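Local coordinates for protein exotoxin 6 (Staphylococcus aureus subsp. aureus Mu50, PDB 4ZYS) that is a superantigen-like exotoxin, built from an OB-fold domain and a beta-grasp domain, that probably acts in immune evasion and may bind sugars, at residues 14-19 against 72-77; 66-71 against 90-95; 126-131 against 182-187; 52-57 against 85-90. All coordinates share one frame; numbering follows the deposited sequence.

Three of the four contacts lie in the OB-fold domain and share one hairpin, strands 69-74 and 84-92. Contact 1 sets helix 10-17 against the C-terminal end of strand 69-74 and beyond, contact 2 pairs the two hairpin strands, and contact 4 joins strand 84-92 to the end of strand 47-52; contacts 2 and 4 share Val90. Contact 3 belongs to the beta-grasp domain, yet its centre is only about 11 Å from that of contact 2 and about 13 Å from that of contact 4. Hydrogen bonds join the domains directly: Lys92 N to Asp127 OD2, 2.9 Å, and Lys131 NZ to Ile87 O, 2.8 Å. Contacts 1 and 2, centres about 21 Å apart, are the most distant pair.

Contact 1. Residues 14-19 against 72-77; sequences KHYYNK and FILREG
Lys19 reaches across to the chain just beyond strand 69-74 and grips two backbone carbonyls with one ammonium group: NZ lies 2.8 Å from Arg75 O and 2.8 Å from Gly77 O. The bond to Arg75 O is the straighter at the carbonyl (C=O...N 151°), while Gly77 O is met from above its carbonyl plane. A long side chain, extended until it bends at chi4, suits this reach, and its methylene CD rests on Leu74 CD2 at 3.7 Å. That same methyl meets Tyr16 CE1 at 3.6 Å, so Leu74 fills the space between lysine and ring, its CD1 over one face of the tyrosine. At the ring's far end Tyr16 OH donates to Glu76 OE2 at 2.8 Å, which accepts through its syn lone pair, its carboxylate turned 51° from the ring plane. Glu76 leaves its backbone away from the helix; a bend at chi2 (-69°) folds the carboxylate back to the phenol. Lys174 adds a cation-pi contact to Tyr16. The last turn of helix 10-17 and Lys19 beyond it thus meet the end of strand 69-74 and the chain that follows, with Tyr135 of helix 130-145 against Leu74 and strand 21-24 beside Ile73.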
loop_
_atom_site.group_PDB
_atom_site.type_symbol
_atom_site.label_atom_id
_atom_site.label_comp_id
_atom_site.label_asym_id
_atom_site.label_seq_id
_atom_site.Cartn_x
_atom_site.Cartn_y
_atom_site.Cartn_z
ATOM N N LYS A 14 -9.800 -4.096 10.738
ATOM C CA LYS A 14 -9.121 -5.369 10.947
ATOM C C LYS A 14 -9.363 -6.312 9.759
ATOM O O LYS A 14 -8.399 -6.850 9.219
ATOM C CB LYS A 14 -9.564 -6.036 12.256
ATOM C CG LYS A 14 -8.525 -7.018 12.799
ATOM C CD LYS A 14 -9.078 -7.827 13.956
ATOM C CE LYS A 14 -8.097 -8.829 14.526
ATOM N NZ LYS A 14 -7.954 -10.056 13.680
ATOM N N HIS A 15 -10.637 -6.483 9.349
ATOM C CA HIS A 15 -11.020 -7.365 8.252
ATOM C C HIS A 15 -10.305 -6.951 6.944
ATOM O O HIS A 15 -9.651 -7.780 6.297
ATOM C CB HIS A 15 -12.555 -7.377 8.075
ATOM C CG HIS A 15 -12.991 -8.212 6.917
ATOM N ND1 HIS A 15 -13.042 -9.609 7.005
ATOM C CD2 HIS A 15 -13.290 -7.840 5.648
ATOM C CE1 HIS A 15 -13.425 -10.025 5.805
ATOM N NE2 HIS A 15 -13.584 -9.000 4.953
ATOM N N TYR A 16 -10.383 -5.656 6.599
ATOM C CA TYR A 16 -9.767 -5.114 5.391
ATOM C C TYR A 16 -8.253 -5.334 5.400
ATOM O O TYR A 16 -7.710 -5.877 4.427
ATOM C CB TYR A 16 -10.109 -3.612 5.242
ATOM C CG TYR A 16 -9.543 -2.989 3.991
ATOM C CD1 TYR A 16 -10.172 -3.153 2.763
ATOM C CD2 TYR A 16 -8.354 -2.267 4.025
ATOM C CE1 TYR A 16 -9.643 -2.604 1.604
ATOM C CE2 TYR A 16 -7.818 -1.706 2.872
ATOM C CZ TYR A 16 -8.460 -1.886 1.662
ATOM O OH TYR A 16 -7.939 -1.343 0.520
ATOM N N TYR A 17 -7.572 -4.957 6.512
ATOM C CA TYR A 17 -6.122 -5.053 6.601
ATOM C C TYR A 17 -5.613 -6.482 6.892
ATOM O O TYR A 17 -4.409 -6.693 6.804
ATOM C CB TYR A 17 -5.569 -4.016 7.577
ATOM C CG TYR A 17 -5.580 -2.656 6.905
ATOM C CD1 TYR A 17 -4.720 -2.376 5.844
ATOM C CD2 TYR A 17 -6.571 -1.717 7.200
ATOM C CE1 TYR A 17 -4.780 -1.168 5.165
ATOM C CE2 TYR A 17 -6.630 -0.497 6.535
ATOM C CZ TYR A 17 -5.721 -0.219 5.529
ATOM O OH TYR A 17 -5.773 0.979 4.849
ATOM N N ASN A 18 -6.508 -7.477 7.064
ATOM C CA ASN A 18 -6.118 -8.889 7.193
ATOM C C ASN A 18 -6.353 -9.652 5.860
ATOM O O ASN A 18 -6.067 -10.845 5.791
ATOM C CB ASN A 18 -6.870 -9.587 8.346
ATOM C CG ASN A 18 -6.263 -9.323 9.714
ATOM O OD1 ASN A 18 -5.082 -8.986 9.853
ATOM N ND2 ASN A 18 -7.055 -9.463 10.761
ATOM N N LYS A 19 -6.887 -8.967 4.812
ATOM C CA LYS A 19 -7.188 -9.579 3.500
ATOM C C LYS A 19 -5.916 -10.116 2.835
ATOM O O LYS A 19 -4.898 -9.426 2.865
ATOM C CB LYS A 19 -7.870 -8.571 2.558
ATOM C CG LYS A 19 -9.322 -8.289 2.873
ATOM C CD LYS A 19 -9.825 -7.133 2.027
ATOM C CE LYS A 19 -11.332 -7.024 1.947
ATOM N NZ LYS A 19 -11.872 -7.711 0.748
ATOM N N PHE A 72 0.673 -4.806 -6.458
ATOM C CA PHE A 72 0.293 -5.082 -5.080
ATOM C C PHE A 72 -1.225 -5.082 -5.098
ATOM O O PHE A 72 -1.829 -4.009 -5.167
ATOM C CB PHE A 72 0.891 -4.041 -4.118
ATOM C CG PHE A 72 0.709 -4.411 -2.667
ATOM C CD1 PHE A 72 -0.441 -4.038 -1.975
ATOM C CD2 PHE A 72 1.685 -5.147 -1.991
ATOM C CE1 PHE A 72 -0.632 -4.409 -0.638
ATOM C CE2 PHE A 72 1.514 -5.489 -0.639
ATOM C CZ PHE A 72 0.361 -5.100 0.036
ATOM N N ILE A 73 -1.835 -6.280 -5.159
ATOM C CA ILE A 73 -3.276 -6.472 -5.336
ATOM C C ILE A 73 -3.946 -6.959 -4.046
ATOM O O ILE A 73 -3.581 -7.984 -3.467
ATOM C CB ILE A 73 -3.540 -7.459 -6.540
ATOM C CG1 ILE A 73 -3.015 -6.874 -7.888
ATOM C CG2 ILE A 73 -5.020 -7.936 -6.657
ATOM C CD1 ILE A 73 -2.730 -7.930 -8.954
ATOM N N LEU A 74 -4.976 -6.231 -3.659
ATOM C CA LEU A 74 -5.872 -6.507 -2.549
ATOM C C LEU A 74 -7.311 -6.455 -3.104
ATOM O O LEU A 74 -7.741 -5.432 -3.626
ATOM C CB LEU A 74 -5.631 -5.486 -1.410
ATOM C CG LEU A 74 -6.419 -5.678 -0.104
ATOM C CD1 LEU A 74 -5.717 -4.979 1.016
ATOM C CD2 LEU A 74 -7.814 -5.070 -0.217
ATOM N N ARG A 75 -8.045 -7.566 -2.985
ATOM C CA ARG A 75 -9.443 -7.680 -3.425
ATOM C C ARG A 75 -10.325 -6.714 -2.681
ATOM O O ARG A 75 -10.464 -6.830 -1.462
ATOM C CB ARG A 75 -9.995 -9.084 -3.152
ATOM C CG ARG A 75 -9.971 -10.042 -4.275
ATOM C CD ARG A 75 -10.487 -11.382 -3.795
ATOM N NE ARG A 75 -11.948 -11.564 -3.883
ATOM C CZ ARG A 75 -12.595 -12.021 -4.959
ATOM N NH1 ARG A 75 -11.941 -12.255 -6.088
ATOM N NH2 ARG A 75 -13.906 -12.207 -4.924
ATOM N N GLU A 76 -10.925 -5.772 -3.381
ATOM C CA GLU A 76 -11.891 -4.887 -2.727
ATOM C C GLU A 76 -13.228 -5.629 -2.598
ATOM O O GLU A 76 -13.590 -6.421 -3.486
ATOM C CB GLU A 76 -12.082 -3.580 -3.511
ATOM C CG GLU A 76 -10.886 -2.639 -3.464
ATOM C CD GLU A 76 -10.570 -1.985 -2.133
ATOM O OE1 GLU A 76 -11.505 -1.503 -1.455
ATOM O OE2 GLU A 76 -9.368 -1.873 -1.813
ATOM N N GLY A 77 -13.909 -5.410 -1.478
ATOM C CA GLY A 77 -15.215 -6.007 -1.204
ATOM C C GLY A 77 -15.251 -7.473 -0.830
ATOM O O GLY A 77 -14.222 -8.149 -0.745
#

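Contact 2. Residues 66-71 against 90-95; sequences NSNIDV and VTKTNS
Asp70 and Thr93 make the shortest direct polar link: the threonine hydroxyl OG1 donates to Asp70 OD1 at 2.7 Å, arriving on the syn side and 19° out of the carboxylate plane. Thr93 places OG1 opposite its own backbone N (chi1 -159°), which turns the hydroxyl to the aspartate and CG2 over Asn68. The carboxylate has further partners: OD1 accepts from Asn26 N, and OD2 forms a salt bridge with Lys125, which would be expected to favour the ionised carboxylate. A water bridges Asp70 OD2 (2.6 Å) and Asn94 N.

Backbone pairing comes next. Asp70 and Thr91 form the hydrogen-bonded pair, Asp70 N to Thr91 O 2.9 Å and Thr91 N to Asp70 O 3.1 Å, and Thr93 N donates to Asn68 O at 2.9 Å where the chain turns its corner. Nearby, a second water joins Asn66 OD1, Asn68 OD1 and Lys92 NZ, tying three polar ends together; the strongest polar partner of Lys92 is Lys60, outside the two segments. Val71 and Val90 share one face of the sheet, where beta-branched residues suit a strand; Ile69 CD1 also touches Val90 CG1 at 4.0 Å.

Strands 69-74 and 84-92 form the antiparallel hairpin; before the corner at Asn68 the chain belongs to strand 64-67. Strands 37-44 and 47-52 cover the Val71 and Val90 face, while Thr91 faces strand 127-129 of the beta-grasp domain.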
loop_
_atom_site.group_PDB
_atom_site.type_symbol
_atom_site.label_atom_id
_atom_site.label_comp_id
_atom_site.label_asym_id
_atom_site.label_seq_id
_atom_site.Cartn_x
_atom_site.Cartn_y
_atom_site.Cartn_z
ATOM N N ASN A 66 1.894 -2.615 -20.829
ATOM C CA ASN A 66 2.881 -2.139 -19.860
ATOM C C ASN A 66 3.545 -3.388 -19.311
ATOM O O ASN A 66 2.926 -4.094 -18.518
ATOM C CB ASN A 66 2.239 -1.300 -18.748
ATOM C CG ASN A 66 1.790 0.066 -19.192
ATOM O OD1 ASN A 66 2.507 1.061 -19.045
ATOM N ND2 ASN A 66 0.603 0.140 -19.762
ATOM N N SER A 67 4.754 -3.720 -19.777
ATOM C CA SER A 67 5.419 -4.961 -19.351
ATOM C C SER A 67 6.597 -4.751 -18.388
ATOM O O SER A 67 7.467 -5.625 -18.286
ATOM C CB SER A 67 5.890 -5.744 -20.573
ATOM O OG SER A 67 4.799 -6.467 -21.115
ATOM N N ASN A 68 6.599 -3.637 -17.650
ATOM C CA ASN A 68 7.673 -3.292 -16.704
ATOM C C ASN A 68 7.038 -2.842 -15.378
ATOM O O ASN A 68 7.407 -1.811 -14.815
ATOM C CB ASN A 68 8.525 -2.159 -17.330
ATOM C CG ASN A 68 7.728 -0.873 -17.600
ATOM O OD1 ASN A 68 6.496 -0.876 -17.839
ATOM N ND2 ASN A 68 8.396 0.265 -17.481
ATOM N N ILE A 69 6.035 -3.570 -14.910
ATOM C CA ILE A 69 5.314 -3.120 -13.735
ATOM C C ILE A 69 5.381 -4.123 -12.615
ATOM O O ILE A 69 5.628 -5.314 -12.837
ATOM C CB ILE A 69 3.814 -2.772 -14.083
ATOM C CG1 ILE A 69 3.057 -3.949 -14.738
ATOM C CG2 ILE A 69 3.707 -1.518 -14.931
ATOM C CD1 ILE A 69 1.539 -4.010 -14.461
ATOM N N ASP A 70 5.159 -3.621 -11.394
ATOM C CA ASP A 70 4.990 -4.427 -10.190
ATOM C C ASP A 70 3.589 -4.191 -9.720
ATOM O O ASP A 70 3.063 -3.091 -9.891
ATOM C CB ASP A 70 6.011 -4.081 -9.091
ATOM C CG ASP A 70 7.455 -4.336 -9.470
ATOM O OD1 ASP A 70 7.692 -5.002 -10.512
ATOM O OD2 ASP A 70 8.350 -3.841 -8.753
ATOM N N VAL A 71 2.951 -5.217 -9.147
ATOM C CA VAL A 71 1.584 -5.054 -8.676
ATOM C C VAL A 71 1.491 -5.531 -7.243
ATOM O O VAL A 71 2.179 -6.470 -6.844
ATOM C CB VAL A 71 0.503 -5.720 -9.598
ATOM C CG1 VAL A 71 0.576 -5.164 -11.019
ATOM C CG2 VAL A 71 0.616 -7.248 -9.609
ATOM N N VAL A 90 0.105 -0.089 -8.355
ATOM C CA VAL A 90 0.790 -0.371 -9.624
ATOM C C VAL A 90 1.930 0.597 -9.719
ATOM O O VAL A 90 1.737 1.817 -9.694
ATOM C CB VAL A 90 -0.107 -0.368 -10.897
ATOM C CG1 VAL A 90 0.677 -0.886 -12.110
ATOM C CG2 VAL A 90 -1.364 -1.227 -10.673
ATOM N N THR A 91 3.132 0.043 -9.747
ATOM C CA THR A 91 4.393 0.790 -9.765
ATOM C C THR A 91 5.302 0.287 -10.913
ATOM O O THR A 91 5.001 -0.728 -11.543
ATOM C CB THR A 91 5.099 0.631 -8.381
ATOM O OG1 THR A 91 5.251 -0.754 -8.077
ATOM C CG2 THR A 91 4.362 1.317 -7.231
ATOM N N LYS A 92 6.404 1.020 -11.178
ATOM C CA LYS A 92 7.415 0.653 -12.162
ATOM C C LYS A 92 8.333 -0.366 -11.503
ATOM O O LYS A 92 8.688 -0.214 -10.336
ATOM C CB LYS A 92 8.223 1.882 -12.652
ATOM C CG LYS A 92 7.389 3.026 -13.265
ATOM C CD LYS A 92 6.827 2.726 -14.681
ATOM C CE LYS A 92 5.795 3.741 -15.121
ATOM N NZ LYS A 92 5.632 3.780 -16.598
ATOM N N THR A 93 8.706 -1.408 -12.242
ATOM C CA THR A 93 9.586 -2.434 -11.736
ATOM C C THR A 93 11.015 -1.870 -11.566
ATOM O O THR A 93 11.357 -0.863 -12.198
ATOM C CB THR A 93 9.557 -3.654 -12.662
ATOM O OG1 THR A 93 10.011 -4.770 -11.905
ATOM C CG2 THR A 93 10.430 -3.484 -13.918
ATOM N N ASN A 94 11.853 -2.544 -10.747
ATOM C CA ASN A 94 13.240 -2.136 -10.542
ATOM C C ASN A 94 14.054 -2.307 -11.811
ATOM O O ASN A 94 13.825 -3.242 -12.590
ATOM C CB ASN A 94 13.902 -2.933 -9.396
ATOM C CG ASN A 94 13.500 -2.513 -7.988
ATOM O OD1 ASN A 94 12.592 -1.699 -7.772
ATOM N ND2 ASN A 94 14.218 -3.014 -6.987
ATOM N N SER A 95 15.053 -1.418 -11.990
ATOM C CA SER A 95 16.001 -1.501 -13.088
ATOM C C SER A 95 16.951 -2.656 -12.781
ATOM O O SER A 95 17.009 -3.101 -11.640
ATOM C CB SER A 95 16.731 -0.171 -13.252
ATOM O OG SER A 95 17.118 0.357 -11.997
HETATM O O HOH W 1 4.938 1.293 -17.704
HETATM O O HOH W 2 8.191 3.039 -18.323
HETATM O O HOH W 3 3.478 -2.212 -6.807
HETATM O O HOH W 4 10.856 -4.566 -8.572
#

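Contact 3. Residues 126-131 against 182-187; sequences EDISLK and DSIDGR
Asp127 and Ser183 are brought together by their first torsions. The aspartate swings CG opposite its backbone N (chi1 -170°), and the serine tucks OG between its backbone N and carbonyl carbon (chi1 70°); OG then donates to Asp127 OD1 at 2.6 Å, on the syn side of the carboxylate, 19° out of its plane. OD2 is held by Lys60 in a salt bridge and by Lys92 N, which suits an acid at a domain junction.

Near Glu126 and Gly186, Arg187 bends at chi3 to lay its guanidinium beside Asp185. NE donates to Asp185 OD1 at 2.8 Å, almost exactly in the guanidinium plane, and the same oxygen accepts from Arg187 N to close an Asx turn. Glu126 OE1 comes over a face of the guanidinium instead, 3.0 Å from NH1, so this salt bridge rests on charge alone with no N-H aimed at the oxygen. Phe98 makes a cation-pi contact with Arg187.

Between these polar ends, Ile128 and Ile184 form the hydrogen-bonded pair: Ile184 N reaches Ile128 O at 2.8 Å, and Ile128 N reaches Ile184 O at 3.1 Å. Their side chains share the face that meets Leu133 and Ile189, with Ile128 CG2 and Ile184 CG1 4.0 Å apart. Gly186 N donates to Glu126 O at 2.8 Å. Leu130 N donates to Asp182 O at 2.8 Å, extending the ladder into the first turn of the helix, where Ser129 is the N-cap residue, its OG bonded to Glu132 N. The arrangement is a two-stranded antiparallel ribbon leading into helix 130-145, part of the beta-grasp domain.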
loop_
_atom_site.group_PDB
_atom_site.type_symbol
_atom_site.label_atom_id
_atom_site.label_comp_id
_atom_site.label_asym_id
_atom_site.label_seq_id
_atom_site.Cartn_x
_atom_site.Cartn_y
_atom_site.Cartn_z
ATOM N N GLU A 126 12.342 0.349 -5.708
ATOM C CA GLU A 126 12.693 1.744 -6.036
ATOM C C GLU A 126 11.432 2.600 -6.081
ATOM O O GLU A 126 11.415 3.745 -5.638
ATOM C CB GLU A 126 13.367 1.819 -7.405
ATOM C CG GLU A 126 14.752 1.232 -7.468
ATOM C CD GLU A 126 15.306 1.437 -8.860
ATOM O OE1 GLU A 126 15.694 2.583 -9.180
ATOM O OE2 GLU A 126 15.250 0.481 -9.666
ATOM N N ASP A 127 10.392 2.047 -6.674
ATOM C CA ASP A 127 9.112 2.707 -6.809
ATOM C C ASP A 127 8.117 1.918 -5.954
ATOM O O ASP A 127 7.688 0.859 -6.372
ATOM C CB ASP A 127 8.725 2.752 -8.298
ATOM C CG ASP A 127 7.524 3.630 -8.579
ATOM O OD1 ASP A 127 7.322 4.599 -7.837
ATOM O OD2 ASP A 127 6.780 3.332 -9.542
ATOM N N ILE A 128 7.830 2.372 -4.728
ATOM C CA ILE A 128 6.936 1.666 -3.809
ATOM C C ILE A 128 5.645 2.513 -3.573
ATOM O O ILE A 128 5.725 3.711 -3.320
ATOM C CB ILE A 128 7.684 1.279 -2.494
ATOM C CG1 ILE A 128 6.819 0.354 -1.578
ATOM C CG2 ILE A 128 8.225 2.509 -1.718
ATOM C CD1 ILE A 128 7.628 -0.558 -0.642
ATOM N N SER A 129 4.466 1.888 -3.699
ATOM C CA SER A 129 3.201 2.585 -3.518
ATOM C C SER A 129 2.860 2.775 -2.047
ATOM O O SER A 129 3.220 1.943 -1.207
ATOM C CB SER A 129 2.062 1.843 -4.211
ATOM O OG SER A 129 1.812 0.589 -3.602
ATOM N N LEU A 130 2.087 3.830 -1.750
ATOM C CA LEU A 130 1.579 4.056 -0.417
ATOM C C LEU A 130 0.656 2.931 -0.039
ATOM O O LEU A 130 0.608 2.595 1.139
ATOM C CB LEU A 130 0.872 5.411 -0.306
ATOM C CG LEU A 130 1.796 6.627 -0.314
ATOM C CD1 LEU A 130 0.998 7.878 -0.257
ATOM C CD2 LEU A 130 2.768 6.599 0.854
ATOM N N LYS A 131 -0.038 2.289 -1.035
ATOM C CA LYS A 131 -0.919 1.121 -0.797
ATOM C C LYS A 131 -0.131 -0.000 -0.104
ATOM O O LYS A 131 -0.644 -0.575 0.864
ATOM C CB LYS A 131 -1.526 0.594 -2.118
ATOM C CG LYS A 131 -2.377 -0.675 -1.938
ATOM C CD LYS A 131 -2.742 -1.352 -3.264
ATOM C CE LYS A 131 -3.900 -2.315 -3.140
ATOM N NZ LYS A 131 -5.165 -1.618 -2.802
ATOM N N ASP A 182 -0.477 6.318 -5.372
ATOM C CA ASP A 182 0.682 7.198 -5.188
ATOM C C ASP A 182 1.877 6.378 -4.784
ATOM O O ASP A 182 1.746 5.425 -4.021
ATOM C CB ASP A 182 0.400 8.300 -4.159
ATOM C CG ASP A 182 -0.613 9.331 -4.628
ATOM O OD1 ASP A 182 -0.937 9.337 -5.834
ATOM O OD2 ASP A 182 -1.095 10.120 -3.780
ATOM N N SER A 183 3.037 6.705 -5.343
ATOM C CA SER A 183 4.241 5.957 -5.045
ATOM C C SER A 183 5.360 6.902 -4.689
ATOM O O SER A 183 5.340 8.063 -5.083
ATOM C CB SER A 183 4.629 5.057 -6.220
ATOM O OG SER A 183 5.075 5.833 -7.315
ATOM N N ILE A 184 6.314 6.418 -3.893
ATOM C CA ILE A 184 7.452 7.218 -3.444
ATOM C C ILE A 184 8.743 6.459 -3.765
ATOM O O ILE A 184 8.700 5.256 -4.027
ATOM C CB ILE A 184 7.314 7.596 -1.935
ATOM C CG1 ILE A 184 7.263 6.360 -1.020
ATOM C CG2 ILE A 184 6.096 8.513 -1.719
ATOM C CD1 ILE A 184 7.200 6.635 0.552
ATOM N N ASP A 185 9.879 7.158 -3.759
ATOM C CA ASP A 185 11.183 6.543 -4.025
ATOM C C ASP A 185 11.612 5.775 -2.788
ATOM O O ASP A 185 11.896 6.375 -1.752
ATOM C CB ASP A 185 12.235 7.615 -4.434
ATOM C CG ASP A 185 13.569 7.089 -4.951
ATOM O OD1 ASP A 185 13.865 5.892 -4.733
ATOM O OD2 ASP A 185 14.323 7.883 -5.588
ATOM N N GLY A 186 11.619 4.452 -2.900
ATOM C CA GLY A 186 11.987 3.537 -1.819
ATOM C C GLY A 186 13.406 3.731 -1.323
ATOM O O GLY A 186 13.704 3.472 -0.153
ATOM N N ARG A 187 14.290 4.207 -2.227
ATOM C CA ARG A 187 15.687 4.498 -1.923
ATOM C C ARG A 187 15.833 5.756 -1.062
ATOM O O ARG A 187 16.910 5.986 -0.515
ATOM C CB ARG A 187 16.489 4.673 -3.217
ATOM C CG ARG A 187 16.422 3.484 -4.182
ATOM C CD ARG A 187 16.961 3.894 -5.531
ATOM N NE ARG A 187 16.049 4.836 -6.169
ATOM C CZ ARG A 187 16.190 5.305 -7.401
ATOM N NH1 ARG A 187 17.240 4.955 -8.138
ATOM N NH2 ARG A 187 15.282 6.130 -7.911
#

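Contact 4. Residues 52-57 against 85-90; sequences SLVGSD and YSIGGV
Ser52 and Ile87 form a parallel bridge, where strand 47-52 runs beside strand 84-92 in the mixed sheet of the OB-fold domain. Two backbone hydrogen bonds fix it. Ser52 N donates to Ser86 O at 2.9 Å, and Gly88 N returns the bond to Ser52 O at 2.9 Å, with an N-H...O angle of 170°. Ser52 thus uses both its backbone N and its O on residues either side of Ile87, the usual pattern of a parallel pair. Beyond Ile87 the strand is interrupted: Gly88 and Gly89 both have positive phi, conformations that glycine takes up readily, and Lys131 of the other domain holds Ile87 O.

Apolar packing occurs at two places. Val54 CG1 meets Ile87 CG2 at 4.0 Å, the two side chains passing at a slant; chi1 of 79° puts CG1 of the valine between its backbone N and carbonyl carbon, on the side of Ile87. Deeper in, Leu53 reaches Val90, its CD2 standing 4.1 Å from Val90 CG2, and the side chains cross at about a right angle. Branched aliphatic residues suit the buried positions of Leu53 and Val90, and Ile40 of strand 37-44 touches both.

Among the polar side chains, Ser56 OG, in the loop that follows, is bonded to Asp182 of the beta-grasp domain. The Asp57 carboxylate comes back to pack near Gly88, its OD2 3.6 Å from the carbon Gly88 CA. A water links that carboxylate to strand 84-92, donating to Asp57 OD2 at 2.6 Å and accepting from Val90 N at 2.9 Å.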
loop_
_atom_site.group_PDB
_atom_site.type_symbol
_atom_site.label_atom_id
_atom_site.label_comp_id
_atom_site.label_asym_id
_atom_site.label_seq_id
_atom_site.Cartn_x
_atom_site.Cartn_y
_atom_site.Cartn_z
ATOM N N SER A 52 -8.036 -0.354 -10.642
ATOM C CA SER A 52 -8.333 1.063 -10.866
ATOM C C SER A 52 -7.081 1.910 -10.697
ATOM O O SER A 52 -6.377 1.793 -9.689
ATOM C CB SER A 52 -9.395 1.554 -9.892
ATOM O OG SER A 52 -10.655 1.037 -10.264
ATOM N N LEU A 53 -6.820 2.755 -11.690
ATOM C CA LEU A 53 -5.763 3.763 -11.712
ATOM C C LEU A 53 -6.475 5.088 -11.508
ATOM O O LEU A 53 -6.876 5.771 -12.461
ATOM C CB LEU A 53 -4.948 3.730 -13.018
ATOM C CG LEU A 53 -4.287 2.419 -13.419
ATOM C CD1 LEU A 53 -3.741 2.526 -14.821
ATOM C CD2 LEU A 53 -3.154 2.045 -12.450
ATOM N N VAL A 54 -6.728 5.385 -10.247
ATOM C CA VAL A 54 -7.441 6.591 -9.856
ATOM C C VAL A 54 -6.427 7.485 -9.122
ATOM O O VAL A 54 -5.667 7.000 -8.292
ATOM C CB VAL A 54 -8.728 6.228 -9.059
ATOM C CG1 VAL A 54 -8.447 5.861 -7.598
ATOM C CG2 VAL A 54 -9.787 7.315 -9.181
ATOM N N GLY A 55 -6.329 8.740 -9.537
ATOM C CA GLY A 55 -5.362 9.661 -8.957
ATOM C C GLY A 55 -4.195 9.969 -9.872
ATOM O O GLY A 55 -4.397 10.318 -11.039
ATOM N N SER A 56 -2.967 9.843 -9.348
ATOM C CA SER A 56 -1.743 10.171 -10.078
ATOM C C SER A 56 -1.387 9.094 -11.115
ATOM O O SER A 56 -1.038 9.432 -12.255
ATOM C CB SER A 56 -0.580 10.373 -9.106
ATOM O OG SER A 56 0.005 9.136 -8.733
ATOM N N ASP A 57 -1.488 7.802 -10.701
ATOM C CA ASP A 57 -1.181 6.586 -11.469
ATOM C C ASP A 57 -1.940 6.524 -12.801
ATOM O O ASP A 57 -1.543 5.783 -13.704
ATOM C CB ASP A 57 -1.444 5.320 -10.630
ATOM C CG ASP A 57 -2.841 5.126 -10.027
ATOM O OD1 ASP A 57 -3.602 6.121 -9.930
ATOM O OD2 ASP A 57 -3.150 3.991 -9.608
ATOM N N TYR A 85 -10.890 -7.057 -8.043
ATOM C CA TYR A 85 -10.984 -5.628 -8.297
ATOM C C TYR A 85 -10.152 -4.952 -7.224
ATOM O O TYR A 85 -10.483 -5.032 -6.055
ATOM C CB TYR A 85 -12.459 -5.157 -8.342
ATOM C CG TYR A 85 -13.248 -5.795 -9.468
ATOM C CD1 TYR A 85 -13.068 -5.391 -10.786
ATOM C CD2 TYR A 85 -14.134 -6.839 -9.223
ATOM C CE1 TYR A 85 -13.746 -6.011 -11.832
ATOM C CE2 TYR A 85 -14.807 -7.474 -10.264
ATOM C CZ TYR A 85 -14.617 -7.049 -11.567
ATOM O OH TYR A 85 -15.318 -7.606 -12.606
ATOM N N SER A 86 -9.037 -4.369 -7.617
ATOM C CA SER A 86 -8.120 -3.732 -6.702
ATOM C C SER A 86 -7.933 -2.266 -7.094
ATOM O O SER A 86 -8.315 -1.881 -8.194
ATOM C CB SER A 86 -6.797 -4.492 -6.677
ATOM O OG SER A 86 -5.980 -4.060 -5.598
ATOM N N ILE A 87 -7.424 -1.428 -6.159
ATOM C CA ILE A 87 -7.216 0.004 -6.400
ATOM C C ILE A 87 -5.756 0.350 -6.166
ATOM O O ILE A 87 -5.259 0.082 -5.074
ATOM C CB ILE A 87 -8.150 0.861 -5.482
ATOM C CG1 ILE A 87 -9.631 0.448 -5.663
ATOM C CG2 ILE A 87 -7.931 2.371 -5.722
ATOM C CD1 ILE A 87 -10.566 0.954 -4.603
ATOM N N GLY A 88 -5.118 0.997 -7.151
ATOM C CA GLY A 88 -3.723 1.430 -7.083
ATOM C C GLY A 88 -2.736 0.287 -6.976
ATOM O O GLY A 88 -2.961 -0.794 -7.535
ATOM N N GLY A 89 -1.650 0.531 -6.256
ATOM C CA GLY A 89 -0.581 -0.439 -6.032
ATOM C C GLY A 89 0.158 -0.904 -7.271
ATOM O O GLY A 89 0.748 -1.996 -7.262
ATOM N N VAL A 90 0.105 -0.089 -8.355
ATOM C CA VAL A 90 0.790 -0.371 -9.624
ATOM C C VAL A 90 1.930 0.597 -9.719
ATOM O O VAL A 90 1.737 1.817 -9.694
ATOM C CB VAL A 90 -0.107 -0.368 -10.897
ATOM C CG1 VAL A 90 0.677 -0.886 -12.110
ATOM C CG2 VAL A 90 -1.364 -1.227 -10.673
HETATM O O HOH W 5 -1.028 2.494 -9.189
#